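Local coordinates for hypothetical protein PSPTO_2114 (Pseudomonas syringae pv. tomato, PDB 2ODA), which is of unconfirmed function but belongs to a Pseudomonas-specific subfamily of the haloacid dehalogenase (HAD) superfamily, most of whose members transfer or hydrolyse phosphoryl groups, at residues P7-G12 with K46-Q51; S14-D19 with V109-D114; A56-L61 with P90-M95; W76-P81 with L97-V102. One frame throughout, in Å; residues are numbered along the deposited sequence.

Interaction 1: P7-G12 with K46-Q51; sequences PALLFG and KALRDQ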
loop_
_atom_site.group_PDB
_atom_site.type_symbol
_atom_site.label_atom_id
_atom_site.label_comp_id
_atom_site.label_asym_id
_atom_site.label_seq_id
_atom_site.Cartn_x
_atom_site.Cartn_y
_atom_site.Cartn_z
ATOM N N PRO B 7 -12.983 2.089 4.213
ATOM C CA PRO B 7 -12.423 1.600 5.480
ATOM C C PRO B 7 -11.656 2.642 6.310
ATOM O O PRO B 7 -11.617 2.520 7.532
ATOM C CB PRO B 7 -11.498 0.463 5.055
ATOM C CG PRO B 7 -11.190 0.690 3.625
ATOM C CD PRO B 7 -12.244 1.589 3.036
ATOM N N ALA B 8 -11.080 3.654 5.666
ATOM C CA ALA B 8 -10.273 4.643 6.377
ATOM C C ALA B 8 -10.142 5.884 5.497
ATOM O O ALA B 8 -10.154 5.774 4.270
ATOM C CB ALA B 8 -8.889 4.085 6.697
ATOM N N LEU B 9 -10.002 7.035 6.144
ATOM C CA LEU B 9 -9.719 8.285 5.467
ATOM C C LEU B 9 -8.467 8.924 6.048
ATOM O O LEU B 9 -8.294 9.011 7.280
ATOM C CB LEU B 9 -10.907 9.258 5.553
ATOM C CG LEU B 9 -12.281 8.820 5.023
ATOM C CD1 LEU B 9 -13.326 9.900 5.314
ATOM C CD2 LEU B 9 -12.232 8.549 3.518
ATOM N N LEU B 10 -7.586 9.361 5.154
ATOM C CA LEU B 10 -6.372 10.101 5.526
ATOM C C LEU B 10 -6.534 11.540 5.115
ATOM O O LEU B 10 -7.026 11.799 4.015
ATOM C CB LEU B 10 -5.164 9.513 4.803
ATOM C CG LEU B 10 -4.966 8.005 5.011
ATOM C CD1 LEU B 10 -3.696 7.567 4.260
ATOM C CD2 LEU B 10 -4.888 7.636 6.513
ATOM N N PHE B 11 -6.109 12.478 5.974
ATOM C CA PHE B 11 -6.205 13.913 5.664
ATOM C C PHE B 11 -4.862 14.587 5.844
ATOM O O PHE B 11 -4.180 14.359 6.835
ATOM C CB PHE B 11 -7.152 14.622 6.647
ATOM C CG PHE B 11 -8.587 14.241 6.513
ATOM C CD1 PHE B 11 -9.106 13.167 7.237
ATOM C CD2 PHE B 11 -9.442 14.990 5.715
ATOM C CE1 PHE B 11 -10.473 12.831 7.132
ATOM C CE2 PHE B 11 -10.807 14.672 5.616
ATOM C CZ PHE B 11 -11.311 13.592 6.336
ATOM N N GLY B 12 -4.484 15.452 4.915
ATOM C CA GLY B 12 -3.440 16.430 5.251
ATOM C C GLY B 12 -3.913 17.267 6.448
ATOM O O GLY B 12 -5.107 17.461 6.643
ATOM N N LYS B 46 -18.038 16.135 11.803
ATOM C CA LYS B 46 -19.118 15.595 12.652
ATOM C C LYS B 46 -19.673 14.310 12.079
ATOM O O LYS B 46 -19.778 13.333 12.819
ATOM C CB LYS B 46 -20.252 16.586 12.903
ATOM C CG LYS B 46 -21.413 15.887 13.633
ATOM C CD LYS B 46 -22.420 16.862 14.220
ATOM C CE LYS B 46 -23.576 16.037 14.856
ATOM N NZ LYS B 46 -23.128 15.335 16.077
ATOM N N ALA B 47 -19.991 14.306 10.776
ATOM C CA ALA B 47 -20.534 13.126 10.096
ATOM C C ALA B 47 -19.578 11.957 10.230
ATOM O O ALA B 47 -19.992 10.844 10.605
ATOM C CB ALA B 47 -20.809 13.422 8.632
ATOM N N LEU B 48 -18.290 12.218 9.996
ATOM C CA LEU B 48 -17.285 11.153 10.044
ATOM C C LEU B 48 -17.070 10.618 11.454
ATOM O O LEU B 48 -17.008 9.395 11.672
ATOM C CB LEU B 48 -15.951 11.632 9.450
ATOM C CG LEU B 48 -15.971 11.978 7.970
ATOM C CD1 LEU B 48 -14.600 12.606 7.572
ATOM C CD2 LEU B 48 -16.317 10.739 7.117
ATOM N N ARG B 49 -16.952 11.525 12.420
ATOM C CA ARG B 49 -16.761 11.108 13.795
ATOM C C ARG B 49 -17.989 10.346 14.305
ATOM O O ARG B 49 -17.848 9.305 14.957
ATOM C CB ARG B 49 -16.463 12.310 14.701
ATOM C CG ARG B 49 -16.032 11.878 16.087
ATOM C CD ARG B 49 -15.876 13.014 17.021
ATOM N NE ARG B 49 -15.400 12.510 18.299
ATOM C CZ ARG B 49 -14.978 13.273 19.306
ATOM N NH1 ARG B 49 -14.942 14.588 19.195
ATOM N NH2 ARG B 49 -14.554 12.704 20.421
ATOM N N ASP B 50 -19.181 10.855 14.013
ATOM C CA ASP B 50 -20.403 10.153 14.417
ATOM C C ASP B 50 -20.489 8.757 13.813
ATOM O O ASP B 50 -20.940 7.830 14.499
ATOM C CB ASP B 50 -21.644 10.951 14.058
ATOM C CG ASP B 50 -21.842 12.177 14.957
ATOM O OD1 ASP B 50 -21.085 12.371 15.948
ATOM O OD2 ASP B 50 -22.759 12.938 14.635
ATOM N N GLN B 51 -20.040 8.605 12.560
ATOM C CA GLN B 51 -20.002 7.305 11.867
ATOM C C GLN B 51 -18.964 6.333 12.428
ATOM O O GLN B 51 -18.990 5.147 12.086
ATOM C CB GLN B 51 -19.622 7.473 10.388
ATOM C CG GLN B 51 -20.652 7.999 9.450
ATOM C CD GLN B 51 -20.017 8.328 8.099
ATOM O OE1 GLN B 51 -19.193 7.567 7.578
ATOM N NE2 GLN B 51 -20.402 9.457 7.528
#
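A salt bridge of 2.8 Å from Lys46 NZ to Asp50 OD2, made at the syn lone pair of the carboxylate, marks the outer side of the helix whose inner side sends Leu48 against Leu9 and Phe11. The exposed charged pair lies one turn apart along the helix, with Asp50 N bonded to Lys46 O, while Leu48 on the inner side is buried. There Leu48 does all the touching. Its CG lies anti to the carbonyl carbon (chi1 -65°) and both methyls are carried out toward the strand. CD1 abuts the rim of the Phe11 ring, almost level with it, 3.6 Å from Phe11 CZ, the two side chains meeting head-on. Leu9 instead comes in roughly perpendicular to Leu48, and its CD1 sits between the methyls of the fork, 3.6 Å from Leu48 CD2 and 3.7 Å from Leu48 CD1. Branched leucine suits this position because one residue can serve two neighbours. In a strand, alternate residues face the same way, which is why Leu9 and Phe11 both reach helix 41-51 while Leu10 packs on helix 91-99 behind the sheet. Strand 9-12 runs between strands 55-58 and 109-112, and helix 41-51 lies in the beta-alpha-beta connection to strand 55-58, beside helix 179-191, whose Leu183 and Leu179 also touch Leu9 and Phe11.

Interaction 2: S14-D19 with V109-D114; sequences SGCLVD and VLISGD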
loop_
_atom_site.group_PDB
_atom_site.type_symbol
_atom_site.label_atom_id
_atom_site.label_comp_id
_atom_site.label_asym_id
_atom_site.label_seq_id
_atom_site.Cartn_x
_atom_site.Cartn_y
_atom_site.Cartn_z
ATOM N N SER B 14 -2.226 20.737 7.738
ATOM C CA SER B 14 -2.101 22.113 7.232
ATOM C C SER B 14 -2.623 22.253 5.789
ATOM O O SER B 14 -2.325 21.411 4.918
ATOM C CB SER B 14 -0.629 22.570 7.349
ATOM O OG SER B 14 -0.395 23.774 6.640
ATOM N N GLY B 15 -3.392 23.310 5.521
ATOM C CA GLY B 15 -3.931 23.564 4.173
ATOM C C GLY B 15 -4.975 22.541 3.767
ATOM O O GLY B 15 -5.203 22.270 2.563
ATOM N N CYS B 16 -5.613 21.944 4.769
ATOM C CA CYS B 16 -6.599 20.922 4.481
ATOM C C CYS B 16 -7.651 20.861 5.599
ATOM O O CYS B 16 -8.746 21.385 5.415
ATOM C CB CYS B 16 -5.893 19.584 4.208
ATOM S SG CYS B 16 -6.960 18.169 3.968
ATOM N N LEU B 17 -7.324 20.251 6.745
ATOM C CA LEU B 17 -8.211 20.287 7.915
ATOM C C LEU B 17 -8.213 21.678 8.564
ATOM O O LEU B 17 -9.251 22.196 8.945
ATOM C CB LEU B 17 -7.769 19.237 8.946
ATOM C CG LEU B 17 -7.964 17.770 8.514
ATOM C CD1 LEU B 17 -7.202 16.847 9.475
ATOM C CD2 LEU B 17 -9.463 17.461 8.493
ATOM N N VAL B 18 -7.026 22.262 8.688
ATOM C CA VAL B 18 -6.858 23.520 9.390
ATOM C C VAL B 18 -5.927 24.371 8.526
ATOM O O VAL B 18 -5.476 23.915 7.473
ATOM C CB VAL B 18 -6.211 23.312 10.807
ATOM C CG1 VAL B 18 -7.143 22.543 11.775
ATOM C CG2 VAL B 18 -4.869 22.589 10.698
ATOM N N ASP B 19 -5.614 25.581 8.981
ATOM C CA ASP B 19 -4.554 26.388 8.356
ATOM C C ASP B 19 -4.802 26.693 6.868
ATOM O O ASP B 19 -3.976 26.380 5.987
ATOM C CB ASP B 19 -3.157 25.760 8.597
ATOM C CG ASP B 19 -2.027 26.681 8.148
ATOM O OD1 ASP B 19 -2.255 27.904 8.073
ATOM O OD2 ASP B 19 -0.934 26.182 7.867
ATOM N N VAL B 109 -8.898 6.360 1.234
ATOM C CA VAL B 109 -8.863 7.652 0.529
ATOM C C VAL B 109 -7.932 8.636 1.237
ATOM O O VAL B 109 -7.854 8.640 2.466
ATOM C CB VAL B 109 -10.270 8.300 0.451
ATOM C CG1 VAL B 109 -10.252 9.548 -0.446
ATOM C CG2 VAL B 109 -11.311 7.294 -0.057
ATOM N N LEU B 110 -7.231 9.458 0.444
ATOM C CA LEU B 110 -6.429 10.551 0.983
ATOM C C LEU B 110 -7.050 11.838 0.481
ATOM O O LEU B 110 -7.310 11.983 -0.711
ATOM C CB LEU B 110 -4.961 10.480 0.495
ATOM C CG LEU B 110 -4.141 11.771 0.721
ATOM C CD1 LEU B 110 -3.860 12.010 2.210
ATOM C CD2 LEU B 110 -2.809 11.710 -0.050
ATOM N N ILE B 111 -7.269 12.766 1.393
ATOM C CA ILE B 111 -7.768 14.088 1.045
ATOM C C ILE B 111 -6.662 15.097 1.378
ATOM O O ILE B 111 -6.176 15.106 2.503
ATOM C CB ILE B 111 -9.025 14.412 1.877
ATOM C CG1 ILE B 111 -10.125 13.363 1.598
ATOM C CG2 ILE B 111 -9.544 15.825 1.561
ATOM C CD1 ILE B 111 -10.312 12.336 2.713
ATOM N N SER B 112 -6.312 15.958 0.411
ATOM C CA SER B 112 -5.243 16.972 0.572
ATOM C C SER B 112 -5.385 18.042 -0.527
ATOM O O SER B 112 -5.972 17.782 -1.573
ATOM C CB SER B 112 -3.859 16.305 0.462
ATOM O OG SER B 112 -2.792 17.232 0.655
ATOM N N GLY B 113 -4.842 19.234 -0.287
ATOM C CA GLY B 113 -4.574 20.169 -1.387
ATOM C C GLY B 113 -3.111 20.311 -1.783
ATOM O O GLY B 113 -2.771 21.152 -2.627
ATOM N N ASP B 114 -2.241 19.471 -1.216
ATOM C CA ASP B 114 -0.797 19.599 -1.425
ATOM C C ASP B 114 -0.332 18.586 -2.469
ATOM O O ASP B 114 -0.489 17.381 -2.271
ATOM C CB ASP B 114 -0.026 19.366 -0.110
ATOM C CG ASP B 114 1.482 19.588 -0.260
ATOM O OD1 ASP B 114 2.061 19.125 -1.240
ATOM O OD2 ASP B 114 2.102 20.190 0.615
HETATM O O HOH W 1 -3.186 20.992 1.442
#
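One water joins Gly15 to Gly113 where no direct hydrogen bond links the two segments: it donates to Gly15 O at 2.6 Å and accepts from Gly113 N at 3.0 Å. The weakly bonded turn after strand 9-12, with its wider pi-type winding, is consistent with the squiggle of HAD proteins, and the Gly113-Asp114 pair at the end of strand 109-112 resembles their motif IV. Canonical HAD phosphatases carry a DxD motif at the end of the first strand; here Gly12 and Ser14 appear to occupy the two aspartate positions. Glycine fits both ends of the water bridge, since Gly15 adopts a positive phi and Gly113 brings its backbone up to the turn without a side chain. Cys16 makes the side-chain part of the contact. Its SG is anti to the backbone N (chi1 175°), which aims the sulfur at the strand end, 3.5 Å from Ile111 O and 4.2 Å from Ile111 CG2. A small, weakly polar thiol is at home among such mixed neighbours. Within the turn, Ser14 OG donates to the anti side of Asp19 OD2, 28° out of the carboxylate plane. Asp114 caps helix 115-123 through its OD1, bonded to Arg116 N. Ser112, turned away from Cys16, forms an ST turn in which Ser112 OG accepts from Asp114 N at 3.0 Å, nearly straight at 166°.

Interaction 3: A56-L61 with P90-M95; sequences AWIDEL and PDACWM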
loop_
_atom_site.group_PDB
_atom_site.type_symbol
_atom_site.label_atom_id
_atom_site.label_comp_id
_atom_site.label_asym_id
_atom_site.label_seq_id
_atom_site.Cartn_x
_atom_site.Cartn_y
_atom_site.Cartn_z
ATOM N N ALA B 56 -7.029 9.503 10.116
ATOM C CA ALA B 56 -5.750 9.965 10.642
ATOM C C ALA B 56 -5.335 11.189 9.848
ATOM O O ALA B 56 -5.693 11.298 8.664
ATOM C CB ALA B 56 -4.680 8.900 10.453
ATOM N N TRP B 57 -4.547 12.068 10.471
ATOM C CA TRP B 57 -3.951 13.183 9.729
ATOM C C TRP B 57 -2.479 12.960 9.450
ATOM O O TRP B 57 -1.774 12.278 10.214
ATOM C CB TRP B 57 -4.157 14.536 10.427
ATOM C CG TRP B 57 -3.476 14.689 11.773
ATOM C CD1 TRP B 57 -4.049 14.504 13.011
ATOM C CD2 TRP B 57 -2.129 15.112 12.009
ATOM N NE1 TRP B 57 -3.125 14.766 13.998
ATOM C CE2 TRP B 57 -1.942 15.155 13.413
ATOM C CE3 TRP B 57 -1.051 15.438 11.166
ATOM C CZ2 TRP B 57 -0.718 15.519 14.004
ATOM C CZ3 TRP B 57 0.178 15.793 11.752
ATOM C CH2 TRP B 57 0.332 15.829 13.162
ATOM N N ILE B 58 -2.031 13.547 8.341
ATOM C CA ILE B 58 -0.649 13.436 7.893
ATOM C C ILE B 58 -0.097 14.827 7.673
ATOM O O ILE B 58 -0.755 15.667 7.062
ATOM C CB ILE B 58 -0.578 12.685 6.542
ATOM C CG1 ILE B 58 -1.023 11.240 6.744
ATOM C CG2 ILE B 58 0.829 12.772 5.933
ATOM C CD1 ILE B 58 -1.162 10.464 5.442
ATOM N N ASP B 59 1.121 15.067 8.137
ATOM C CA ASP B 59 1.823 16.291 7.736
ATOM C C ASP B 59 3.342 16.099 7.726
ATOM O O ASP B 59 3.850 15.005 8.043
ATOM C CB ASP B 59 1.381 17.482 8.596
ATOM C CG ASP B 59 1.319 18.781 7.787
ATOM O OD1 ASP B 59 2.377 19.242 7.313
ATOM O OD2 ASP B 59 0.224 19.341 7.619
ATOM N N GLU B 60 4.065 17.137 7.315
ATOM C CA GLU B 60 5.532 17.084 7.313
ATOM C C GLU B 60 6.120 18.248 8.111
ATOM O O GLU B 60 7.336 18.312 8.331
ATOM C CB GLU B 60 6.068 17.084 5.880
ATOM C CG GLU B 60 5.710 18.340 5.087
ATOM C CD GLU B 60 6.405 18.460 3.742
ATOM O OE1 GLU B 60 7.103 17.510 3.316
ATOM O OE2 GLU B 60 6.244 19.524 3.102
ATOM N N LEU B 61 5.265 19.160 8.568
ATOM C CA LEU B 61 5.746 20.289 9.369
ATOM C C LEU B 61 6.454 19.784 10.613
ATOM O O LEU B 61 6.137 18.693 11.092
ATOM C CB LEU B 61 4.591 21.217 9.781
ATOM C CG LEU B 61 3.887 22.017 8.684
ATOM C CD1 LEU B 61 2.501 22.407 9.159
ATOM C CD2 LEU B 61 4.664 23.246 8.292
ATOM N N PRO B 90 5.536 6.665 -0.872
ATOM C CA PRO B 90 4.233 6.191 -0.350
ATOM C C PRO B 90 4.187 6.005 1.180
ATOM O O PRO B 90 3.087 5.907 1.770
ATOM C CB PRO B 90 4.059 4.812 -1.030
ATOM C CG PRO B 90 5.501 4.383 -1.375
ATOM C CD PRO B 90 6.161 5.681 -1.775
ATOM N N ASP B 91 5.371 5.941 1.798
ATOM C CA ASP B 91 5.544 5.642 3.234
ATOM C C ASP B 91 4.594 6.391 4.182
ATOM O O ASP B 91 3.994 5.784 5.057
ATOM C CB ASP B 91 6.974 5.934 3.675
ATOM C CG ASP B 91 8.001 5.135 2.909
ATOM O OD1 ASP B 91 7.871 5.002 1.674
ATOM O OD2 ASP B 91 8.938 4.645 3.564
ATOM N N ALA B 92 4.484 7.710 4.026
ATOM C CA ALA B 92 3.619 8.488 4.898
ATOM C C ALA B 92 2.177 7.935 4.914
ATOM O O ALA B 92 1.535 7.882 5.961
ATOM C CB ALA B 92 3.624 9.931 4.484
ATOM N N CYS B 93 1.675 7.529 3.751
ATOM C CA CYS B 93 0.298 7.021 3.653
ATOM C C CYS B 93 0.159 5.589 4.175
ATOM O O CYS B 93 -0.780 5.272 4.926
ATOM C CB CYS B 93 -0.188 7.117 2.215
ATOM S SG CYS B 93 -0.389 8.855 1.687
ATOM N N TRP B 94 1.103 4.728 3.802
ATOM C CA TRP B 94 1.083 3.372 4.338
ATOM C C TRP B 94 1.220 3.357 5.843
ATOM O O TRP B 94 0.507 2.617 6.535
ATOM C CB TRP B 94 2.180 2.533 3.706
ATOM C CG TRP B 94 1.912 2.204 2.271
ATOM C CD1 TRP B 94 0.694 2.156 1.633
ATOM C CD2 TRP B 94 2.889 1.817 1.305
ATOM N NE1 TRP B 94 0.874 1.781 0.305
ATOM C CE2 TRP B 94 2.212 1.571 0.088
ATOM C CE3 TRP B 94 4.279 1.680 1.342
ATOM C CZ2 TRP B 94 2.888 1.162 -1.083
ATOM C CZ3 TRP B 94 4.952 1.270 0.175
ATOM C CH2 TRP B 94 4.257 1.043 -1.020
HETATM N N MSE B 95 2.116 4.194 6.367
HETATM C CA MSE B 95 2.280 4.246 7.809
HETATM C C MSE B 95 1.045 4.733 8.553
HETATM O O MSE B 95 0.738 4.230 9.621
HETATM C CB MSE B 95 3.532 5.012 8.193
HETATM C CG MSE B 95 4.718 4.112 8.105
HETATM SE SE MSE B 95 6.346 5.129 8.289
HETATM C CE MSE B 95 6.081 5.744 10.088
#
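This is a buried, apolar strand-on-helix contact, in which Ile58, near the end of strand 55-58, presses against the first turn of helix 91-99 at Ala92 and Cys93. Ile58 splits the work between its branches. The longer one, stretched out by a chi2 of 173°, carries CD1 onto the helix backbone, 3.8 Å from Ala92 O and 4.1 Å from Cys93 CA, and also brings it 4.2 Å from Cys93 SG. The shorter branch puts CG2 4.2 Å from Ala92 CB. Small residues suit the helix here because they let the isoleucine come close to the backbone. Cys93 and Ile58 both also rest on Leu10 of the neighbouring strand. On another side of the helix, Trp94 stacks on Trp94 of the second subunit, so the same element serves core and dimer. Beyond Ile58 the chain turns at Asp59, whose OD1 accepts from Glu60 N at 2.7 Å and from Leu61 N at 3.1 Å. Two bonds on one oxygen, both on the anti side and tilted out of the carboxylate plane, restrain its rotation. An Asx turn thus begins the loop after the second strand of the parallel sheet, the region where HAD proteins usually carry motif II.

Interaction 4: W76-P81 with L97-V102; sequences WMIAAP and LMALNV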
loop_
_atom_site.group_PDB
_atom_site.type_symbol
_atom_site.label_atom_id
_atom_site.label_comp_id
_atom_site.label_asym_id
_atom_site.label_seq_id
_atom_site.Cartn_x
_atom_site.Cartn_y
_atom_site.Cartn_z
ATOM N N TRP B 76 -10.161 12.900 18.643
ATOM C CA TRP B 76 -10.615 11.646 18.041
ATOM C C TRP B 76 -9.806 11.186 16.834
ATOM O O TRP B 76 -9.846 10.011 16.455
ATOM C CB TRP B 76 -12.089 11.782 17.660
ATOM C CG TRP B 76 -12.314 12.740 16.517
ATOM C CD1 TRP B 76 -12.292 14.116 16.563
ATOM C CD2 TRP B 76 -12.564 12.387 15.157
ATOM N NE1 TRP B 76 -12.518 14.636 15.305
ATOM C CE2 TRP B 76 -12.698 13.593 14.426
ATOM C CE3 TRP B 76 -12.691 11.160 14.476
ATOM C CZ2 TRP B 76 -12.965 13.603 13.051
ATOM C CZ3 TRP B 76 -12.959 11.177 13.108
ATOM C CH2 TRP B 76 -13.096 12.393 12.416
HETATM N N MSE B 77 -9.096 12.108 16.189
HETATM C CA MSE B 77 -8.358 11.736 14.996
HETATM C C MSE B 77 -6.923 11.395 15.357
HETATM O O MSE B 77 -6.285 12.118 16.123
HETATM C CB MSE B 77 -8.416 12.842 13.924
HETATM C CG MSE B 77 -7.966 12.360 12.561
HETATM SE SE MSE B 77 -7.951 13.775 11.218
HETATM C CE MSE B 77 -9.781 14.392 11.438
ATOM N N ILE B 78 -6.440 10.296 14.788
ATOM C CA ILE B 78 -5.081 9.778 14.969
ATOM C C ILE B 78 -4.054 10.682 14.282
ATOM O O ILE B 78 -4.294 11.123 13.168
ATOM C CB ILE B 78 -5.010 8.318 14.358
ATOM C CG1 ILE B 78 -5.991 7.362 15.070
ATOM C CG2 ILE B 78 -3.578 7.757 14.321
ATOM C CD1 ILE B 78 -5.955 7.387 16.607
ATOM N N ALA B 79 -2.932 10.980 14.946
ATOM C CA ALA B 79 -1.788 11.569 14.262
ATOM C C ALA B 79 -0.981 10.453 13.580
ATOM O O ALA B 79 -0.445 9.586 14.263
ATOM C CB ALA B 79 -0.918 12.319 15.258
ATOM N N ALA B 80 -0.906 10.452 12.253
ATOM C CA ALA B 80 -0.092 9.429 11.548
ATOM C C ALA B 80 1.398 9.525 11.904
ATOM O O ALA B 80 1.970 10.630 11.949
ATOM C CB ALA B 80 -0.292 9.515 10.050
ATOM N N PRO B 81 2.057 8.374 12.145
ATOM C CA PRO B 81 3.481 8.531 12.462
ATOM C C PRO B 81 4.276 9.069 11.275
ATOM O O PRO B 81 3.991 8.711 10.110
ATOM C CB PRO B 81 3.949 7.116 12.832
ATOM C CG PRO B 81 2.765 6.267 12.856
ATOM C CD PRO B 81 1.615 6.969 12.177
ATOM N N LEU B 97 -2.085 4.309 7.393
ATOM C CA LEU B 97 -3.032 3.174 7.349
ATOM C C LEU B 97 -2.714 2.119 8.425
ATOM O O LEU B 97 -3.609 1.598 9.103
ATOM C CB LEU B 97 -3.098 2.564 5.934
ATOM C CG LEU B 97 -3.564 3.484 4.794
ATOM C CD1 LEU B 97 -3.448 2.735 3.456
ATOM C CD2 LEU B 97 -5.016 3.983 5.056
HETATM N N MSE B 98 -1.435 1.799 8.587
HETATM C CA MSE B 98 -1.009 0.872 9.641
HETATM C C MSE B 98 -1.353 1.338 11.046
HETATM O O MSE B 98 -1.776 0.533 11.889
HETATM C CB MSE B 98 0.480 0.564 9.510
HETATM C CG MSE B 98 0.748 -0.281 8.268
HETATM SE SE MSE B 98 2.645 -0.705 8.129
HETATM C CE MSE B 98 3.215 0.730 7.078
ATOM N N ALA B 99 -1.206 2.640 11.281
ATOM C CA ALA B 99 -1.578 3.266 12.553
ATOM C C ALA B 99 -3.068 3.122 12.837
ATOM O O ALA B 99 -3.473 3.116 13.995
ATOM C CB ALA B 99 -1.163 4.748 12.569
ATOM N N LEU B 100 -3.881 3.009 11.781
ATOM C CA LEU B 100 -5.321 2.777 11.900
ATOM C C LEU B 100 -5.694 1.303 11.846
ATOM O O LEU B 100 -6.880 0.962 11.827
ATOM C CB LEU B 100 -6.071 3.519 10.779
ATOM C CG LEU B 100 -6.023 5.054 10.798
ATOM C CD1 LEU B 100 -6.662 5.620 9.534
ATOM C CD2 LEU B 100 -6.708 5.607 12.065
ATOM N N ASN B 101 -4.694 0.423 11.811
ATOM C CA ASN B 101 -4.915 -1.031 11.783
ATOM C C ASN B 101 -5.781 -1.446 10.594
ATOM O O ASN B 101 -6.562 -2.377 10.688
ATOM C CB ASN B 101 -5.569 -1.511 13.092
ATOM C CG ASN B 101 -4.729 -1.183 14.315
ATOM O OD1 ASN B 101 -3.611 -1.667 14.451
ATOM N ND2 ASN B 101 -5.260 -0.347 15.201
ATOM N N VAL B 102 -5.635 -0.738 9.479
ATOM C CA VAL B 102 -6.407 -1.001 8.272
ATOM C C VAL B 102 -6.126 -2.420 7.772
ATOM O O VAL B 102 -4.978 -2.861 7.752
ATOM C CB VAL B 102 -6.087 0.090 7.205
ATOM C CG1 VAL B 102 -6.363 -0.365 5.799
ATOM C CG2 VAL B 102 -6.873 1.387 7.529
#
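Ile78 and Leu100 lie alongside each other, running antiparallel, and Ala99 takes the rest of the contact with Pro81. Leu100 CD2 lies against the flank of the isoleucine, 3.6 Å from Ile78 CG1 and 3.9 Å from Ile78 CB. The extended side chain of Leu100 (chi2 173°) carries CD2 to the strand although its CB bond runs past it. The other branch of Ile78 faces Ala99, where Ile78 CG2 is 4.2 Å from Ala99 CB. Ala99 CB is also met by Pro81 CD, at 3.6 Å, and so touches residues that flank Ala79 and Ala80 in the chain. Alanine is well placed here, its single carbon reaching both partners without pushing strand and helix apart. The helix ends at this point in a Schellman motif: Asn101 takes a positive phi of 57°, Val102 N bonds back to Leu97 O at 3.1 Å and Asn101 N to Met98 O at 2.9 Å. Leu100 comes just before the reversal, and the end of its side chain reaches strand 78-79, one of the two outermost strands of the sheet within this chain. Nearby, Met98 and Leu97 pack on the second subunit. While Asn101 N and Val102 N bond back into the last turn, no hydrogen bond crosses between the segments; the contact is apolar even though Ile78 and Pro81 are exposed, and carbon packing alone joins strand to helix.

Overall arrangement
All four contacts attach to one parallel sheet, but at different depths. Interactions 1, 2 and 3 are buried, interaction 2 lying closest to the centre of the chain; interaction 4 is a surface contact on an edge strand. Interactions 3 and 4 share helix 91-99, using its start and its end, and both reach the second subunit. Strand 9-12 of interaction 1 is hydrogen-bonded to strand 109-112 of interaction 2 on one side and to strand 55-58 of interaction 3 on the other. Contacts 1 and 4 are carbon on carbon, 3 is apolar with a cysteine sulfur, and 2 alone adds a water bridge. Ser14 N and Asp59 OD2 join interactions 2 and 3 directly.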